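Local coordinates for peptide ABC transporter, peptide-binding protein (Thermus thermophilus, PDB 2D5W) that binds oligopeptides, here a pentapeptide, and probably delivers them to an ABC transporter for uptake into the cell, at residues D5-R17 / S241-T255. Residues are numbered along the deposited sequence; the frame is centred on the assembly and turned at random.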
loop_
_atom_site.group_PDB
_atom_site.type_symbol
_atom_site.label_atom_id
_atom_site.label_comp_id
_atom_site.label_asym_id
_atom_site.label_seq_id
_atom_site.Cartn_x
_atom_site.Cartn_y
_atom_site.Cartn_z
ATOM N N ASP A 5 -3.344 31.148 10.653
ATOM C CA ASP A 5 -4.060 31.191 9.384
ATOM C C ASP A 5 -4.999 29.999 9.230
ATOM O O ASP A 5 -5.613 29.812 8.180
ATOM C CB ASP A 5 -3.070 31.229 8.217
ATOM C CG ASP A 5 -2.148 30.027 8.193
ATOM O OD1 ASP A 5 -1.299 29.949 7.281
ATOM O OD2 ASP A 5 -2.270 29.163 9.086
ATOM N N ASN A 6 -5.101 29.196 10.285
ATOM C CA ASN A 6 -5.974 28.028 10.295
ATOM C C ASN A 6 -5.622 27.038 9.186
ATOM O O ASN A 6 -6.469 26.672 8.364
ATOM C CB ASN A 6 -7.431 28.477 10.160
ATOM C CG ASN A 6 -8.400 27.464 10.714
ATOM O OD1 ASN A 6 -7.993 26.434 11.249
ATOM N ND2 ASN A 6 -9.691 27.750 10.600
ATOM N N SER A 7 -4.366 26.603 9.176
ATOM C CA SER A 7 -3.889 25.660 8.174
ATOM C C SER A 7 -3.179 24.470 8.810
ATOM O O SER A 7 -2.888 24.469 10.009
ATOM C CB SER A 7 -2.933 26.357 7.206
ATOM O OG SER A 7 -1.786 26.838 7.888
ATOM N N LEU A 8 -2.900 23.467 7.985
ATOM C CA LEU A 8 -2.231 22.245 8.419
ATOM C C LEU A 8 -1.132 21.848 7.436
ATOM O O LEU A 8 -1.417 21.508 6.285
ATOM C CB LEU A 8 -3.251 21.110 8.522
ATOM C CG LEU A 8 -2.718 19.693 8.756
ATOM C CD1 LEU A 8 -1.981 19.624 10.081
ATOM C CD2 LEU A 8 -3.871 18.707 8.733
ATOM N N VAL A 9 0.118 21.899 7.885
ATOM C CA VAL A 9 1.249 21.524 7.043
ATOM C C VAL A 9 1.720 20.140 7.474
ATOM O O VAL A 9 2.089 19.925 8.634
ATOM C CB VAL A 9 2.414 22.533 7.181
ATOM C CG1 VAL A 9 3.616 22.064 6.370
ATOM C CG2 VAL A 9 1.966 23.910 6.711
ATOM N N ILE A 10 1.692 19.204 6.531
ATOM C CA ILE A 10 2.087 17.823 6.778
ATOM C C ILE A 10 3.371 17.492 6.029
ATOM O O ILE A 10 3.482 17.749 4.831
ATOM C CB ILE A 10 0.969 16.857 6.326
ATOM C CG1 ILE A 10 -0.324 17.178 7.082
ATOM C CG2 ILE A 10 1.390 15.419 6.558
ATOM C CD1 ILE A 10 -1.549 16.451 6.557
ATOM N N GLY A 11 4.339 16.924 6.741
ATOM C CA GLY A 11 5.601 16.566 6.121
ATOM C C GLY A 11 5.659 15.110 5.701
ATOM O O GLY A 11 5.269 14.217 6.460
ATOM N N ALA A 12 6.159 14.872 4.491
ATOM C CA ALA A 12 6.282 13.522 3.947
ATOM C C ALA A 12 7.623 13.366 3.235
ATOM O O ALA A 12 8.187 14.342 2.740
ATOM C CB ALA A 12 5.137 13.247 2.974
ATOM N N SER A 13 8.121 12.134 3.174
ATOM C CA SER A 13 9.399 11.861 2.521
ATOM C C SER A 13 9.257 11.220 1.139
ATOM O O SER A 13 10.256 10.889 0.499
ATOM C CB SER A 13 10.269 10.973 3.410
ATOM O OG SER A 13 9.645 9.729 3.656
ATOM N N GLN A 14 8.016 11.036 0.694
ATOM C CA GLN A 14 7.737 10.461 -0.617
ATOM C C GLN A 14 6.603 11.257 -1.233
ATOM O O GLN A 14 5.743 11.772 -0.519
ATOM C CB GLN A 14 7.352 8.988 -0.484
ATOM C CG GLN A 14 8.499 8.135 0.027
ATOM C CD GLN A 14 8.136 6.680 0.210
ATOM O OE1 GLN A 14 7.200 6.172 -0.409
ATOM N NE2 GLN A 14 8.888 5.993 1.056
ATOM N N GLU A 15 6.605 11.359 -2.555
ATOM C CA GLU A 15 5.591 12.122 -3.273
ATOM C C GLU A 15 4.843 11.252 -4.280
ATOM O O GLU A 15 5.439 10.405 -4.939
ATOM C CB GLU A 15 6.265 13.285 -4.005
ATOM C CG GLU A 15 5.317 14.243 -4.706
ATOM C CD GLU A 15 6.028 15.464 -5.270
ATOM O OE1 GLU A 15 7.220 15.667 -4.946
ATOM O OE2 GLU A 15 5.396 16.232 -6.027
ATOM N N PRO A 16 3.520 11.441 -4.400
ATOM C CA PRO A 16 2.762 10.634 -5.363
ATOM C C PRO A 16 3.273 10.876 -6.781
ATOM O O PRO A 16 3.599 12.006 -7.141
ATOM C CB PRO A 16 1.334 11.148 -5.202
ATOM C CG PRO A 16 1.297 11.662 -3.796
ATOM C CD PRO A 16 2.632 12.341 -3.643
ATOM N N ARG A 17 3.344 9.823 -7.588
ATOM C CA ARG A 17 3.785 9.984 -8.969
ATOM C C ARG A 17 2.641 10.592 -9.786
ATOM O O ARG A 17 2.870 11.395 -10.690
ATOM C CB ARG A 17 4.205 8.635 -9.551
ATOM C CG ARG A 17 4.652 8.682 -11.015
ATOM C CD ARG A 17 5.712 9.753 -11.273
ATOM N NE ARG A 17 6.181 9.755 -12.661
ATOM C CZ ARG A 17 7.084 8.911 -13.152
ATOM N NH1 ARG A 17 7.441 8.989 -14.428
ATOM N NH2 ARG A 17 7.641 7.998 -12.368
ATOM N N SER A 241 -15.884 25.993 10.184
ATOM C CA SER A 241 -15.041 27.184 10.283
ATOM C C SER A 241 -14.002 27.094 11.405
ATOM O O SER A 241 -12.990 27.795 11.379
ATOM C CB SER A 241 -15.908 28.430 10.490
ATOM O OG SER A 241 -16.596 28.379 11.726
ATOM N N LYS A 242 -14.254 26.229 12.381
ATOM C CA LYS A 242 -13.342 26.065 13.511
ATOM C C LYS A 242 -12.223 25.072 13.222
ATOM O O LYS A 242 -11.345 24.860 14.057
ATOM C CB LYS A 242 -14.118 25.598 14.745
ATOM C CG LYS A 242 -15.114 26.615 15.280
ATOM C CD LYS A 242 -15.868 26.068 16.480
ATOM C CE LYS A 242 -16.725 27.146 17.131
ATOM N NZ LYS A 242 -17.716 27.717 16.183
ATOM N N TYR A 243 -12.251 24.477 12.036
ATOM C CA TYR A 243 -11.263 23.478 11.651
ATOM C C TYR A 243 -10.381 23.989 10.512
ATOM O O TYR A 243 -10.674 25.027 9.922
ATOM C CB TYR A 243 -12.007 22.189 11.307
ATOM C CG TYR A 243 -12.765 21.659 12.512
ATOM C CD1 TYR A 243 -12.226 20.652 13.313
ATOM C CD2 TYR A 243 -13.989 22.216 12.895
ATOM C CE1 TYR A 243 -12.880 20.213 14.464
ATOM C CE2 TYR A 243 -14.651 21.783 14.047
ATOM C CZ TYR A 243 -14.089 20.783 14.824
ATOM O OH TYR A 243 -14.725 20.357 15.972
ATOM N N VAL A 244 -9.305 23.275 10.189
ATOM C CA VAL A 244 -8.401 23.786 9.161
ATOM C C VAL A 244 -9.032 24.001 7.791
ATOM O O VAL A 244 -9.846 23.203 7.317
ATOM C CB VAL A 244 -7.116 22.922 9.036
ATOM C CG1 VAL A 244 -6.382 22.906 10.372
ATOM C CG2 VAL A 244 -7.448 21.517 8.583
ATOM N N GLN A 245 -8.640 25.103 7.161
ATOM C CA GLN A 245 -9.174 25.495 5.863
ATOM C C GLN A 245 -8.222 25.224 4.710
ATOM O O GLN A 245 -8.614 25.294 3.543
ATOM C CB GLN A 245 -9.541 26.981 5.888
ATOM C CG GLN A 245 -10.588 27.344 6.937
ATOM C CD GLN A 245 -11.890 26.589 6.749
ATOM O OE1 GLN A 245 -12.487 26.615 5.671
ATOM N NE2 GLN A 245 -12.340 25.913 7.799
ATOM N N LYS A 246 -6.973 24.931 5.045
ATOM C CA LYS A 246 -5.953 24.635 4.052
ATOM C C LYS A 246 -5.067 23.527 4.592
ATOM O O LYS A 246 -4.741 23.513 5.779
ATOM C CB LYS A 246 -5.088 25.869 3.777
ATOM C CG LYS A 246 -5.795 26.996 3.048
ATOM C CD LYS A 246 -4.818 28.111 2.701
ATOM C CE LYS A 246 -5.498 29.229 1.926
ATOM N NZ LYS A 246 -4.542 30.320 1.586
ATOM N N VAL A 247 -4.701 22.595 3.718
ATOM C CA VAL A 247 -3.819 21.489 4.075
ATOM C C VAL A 247 -2.735 21.447 3.014
ATOM O O VAL A 247 -3.029 21.407 1.815
ATOM C CB VAL A 247 -4.546 20.127 4.073
ATOM C CG1 VAL A 247 -3.552 19.009 4.382
ATOM C CG2 VAL A 247 -5.677 20.131 5.092
ATOM N N VAL A 248 -1.484 21.472 3.449
ATOM C CA VAL A 248 -0.368 21.432 2.524
ATOM C C VAL A 248 0.590 20.308 2.874
ATOM O O VAL A 248 1.062 20.213 4.010
ATOM C CB VAL A 248 0.437 22.754 2.542
ATOM C CG1 VAL A 248 1.645 22.649 1.615
ATOM C CG2 VAL A 248 -0.451 23.912 2.128
ATOM N N TYR A 249 0.848 19.440 1.903
ATOM C CA TYR A 249 1.813 18.365 2.079
ATOM C C TYR A 249 3.124 18.893 1.512
ATOM O O TYR A 249 3.164 19.378 0.379
ATOM C CB TYR A 249 1.398 17.121 1.296
ATOM C CG TYR A 249 0.649 16.095 2.108
ATOM C CD1 TYR A 249 1.292 14.950 2.586
ATOM C CD2 TYR A 249 -0.704 16.263 2.401
ATOM C CE1 TYR A 249 0.606 13.999 3.330
ATOM C CE2 TYR A 249 -1.396 15.319 3.146
ATOM C CZ TYR A 249 -0.740 14.192 3.607
ATOM O OH TYR A 249 -1.442 13.263 4.339
ATOM N N ARG A 250 4.183 18.829 2.312
ATOM C CA ARG A 250 5.512 19.259 1.896
ATOM C C ARG A 250 6.344 17.997 1.742
ATOM O O ARG A 250 6.383 17.157 2.642
ATOM C CB ARG A 250 6.144 20.174 2.945
ATOM C CG ARG A 250 5.649 21.607 2.900
ATOM C CD ARG A 250 6.377 22.455 3.927
ATOM N NE ARG A 250 7.826 22.402 3.753
ATOM C CZ ARG A 250 8.701 22.884 4.630
ATOM N NH1 ARG A 250 10.003 22.793 4.392
ATOM N NH2 ARG A 250 8.273 23.453 5.749
ATOM N N PHE A 251 7.009 17.868 0.598
ATOM C CA PHE A 251 7.817 16.694 0.304
ATOM C C PHE A 251 9.308 16.949 0.399
ATOM O O PHE A 251 9.843 17.836 -0.267
ATOM C CB PHE A 251 7.469 16.183 -1.095
ATOM C CG PHE A 251 6.009 15.905 -1.275
ATOM C CD1 PHE A 251 5.403 14.862 -0.584
ATOM C CD2 PHE A 251 5.223 16.718 -2.086
ATOM C CE1 PHE A 251 4.038 14.634 -0.689
ATOM C CE2 PHE A 251 3.849 16.495 -2.196
ATOM C CZ PHE A 251 3.261 15.451 -1.495
ATOM N N ILE A 252 9.970 16.162 1.240
ATOM C CA ILE A 252 11.416 16.248 1.428
ATOM C C ILE A 252 11.900 14.800 1.351
ATOM O O ILE A 252 11.718 14.021 2.287
ATOM C CB ILE A 252 11.765 16.892 2.790
ATOM C CG1 ILE A 252 11.167 18.304 2.857
ATOM C CG2 ILE A 252 13.283 16.960 2.960
ATOM C CD1 ILE A 252 11.388 19.016 4.182
ATOM N N GLN A 253 12.508 14.450 0.219
ATOM C CA GLN A 253 12.954 13.084 -0.054
ATOM C C GLN A 253 13.978 12.478 0.892
ATOM O O GLN A 253 13.895 11.291 1.223
ATOM C CB GLN A 253 13.486 12.991 -1.485
ATOM C CG GLN A 253 13.662 11.562 -1.976
ATOM C CD GLN A 253 14.340 11.484 -3.327
ATOM O OE1 GLN A 253 14.202 12.380 -4.160
ATOM N NE2 GLN A 253 15.065 10.398 -3.559
ATOM N N ASN A 254 14.963 13.265 1.301
ATOM C CA ASN A 254 15.966 12.748 2.217
ATOM C C ASN A 254 15.349 12.791 3.608
ATOM O O ASN A 254 14.990 13.860 4.102
ATOM C CB ASN A 254 17.237 13.591 2.156
ATOM C CG ASN A 254 18.306 13.079 3.092
ATOM O OD1 ASN A 254 18.193 13.211 4.309
ATOM N ND2 ASN A 254 19.344 12.467 2.532
ATOM N N THR A 255 15.223 11.631 4.243
ATOM C CA THR A 255 14.589 11.584 5.553
ATOM C C THR A 255 15.316 12.362 6.642
ATOM O O THR A 255 14.679 12.828 7.586
ATOM C CB THR A 255 14.341 10.132 6.020
ATOM O OG1 THR A 255 15.571 9.402 6.004
ATOM C CG2 THR A 255 13.326 9.448 5.108
HETATM O O HOH W 1 -8.699 24.772 13.274
#
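L8, I10 and A12 each use both backbone polar groups to join strand 7-12 to strand 246-251: L8 N donates to K246 O and L8 O accepts from V248 N, and the same step recurs with V248 and R250 for I10, then R250 and I252 for A12. I10 N to V248 O is 2.8 Å and nearly straight, at 168°. The beta-branched I10 runs beside the Y249 side chain, with CG2 making a CH-pi contact over one ring face, 4.0 Å from the centroid, while CD1 comes within 3.6 Å of Y249 CE2. A12, small enough to leave room for aromatic neighbours, puts its CB 3.9 Å from F251 CD1 and at the edge of the Y249 ring, near its plane. Beyond A12 the chain leaves the strand direction and crosses past F251. In E15 a chi1 of -175° swings CG away from the backbone N and over the F251 ring face, 3.7 Å from the centroid; the extended chain stacks its carboxylate on the ring, 9° between planes. P16 CD reaches F251 CZ at 3.8 Å. An alanine in place of F251 would probably leave E15 and P16 without the flat surface they pack on. On the opposite face, V9 CG1 meets the aliphatic CD of R250. N6 leaves helical geometry with a positive phi; N6 O accepts a hydrogen bond from Q245 N, and a water links N6 OD1 to K242 O. Further out, E15 OE2 is held by W218 and G221, Y249 OH bonds E35, and helix 31-40 covers I10, A12, P16 and Y249. Q14 NE2 bonds the bound peptide's backbone. The two strands, far apart in sequence, are parallel neighbours inside a five-stranded mixed sheet of the periplasmic-binding-protein fold, strand 7-12 leading into the peptide site.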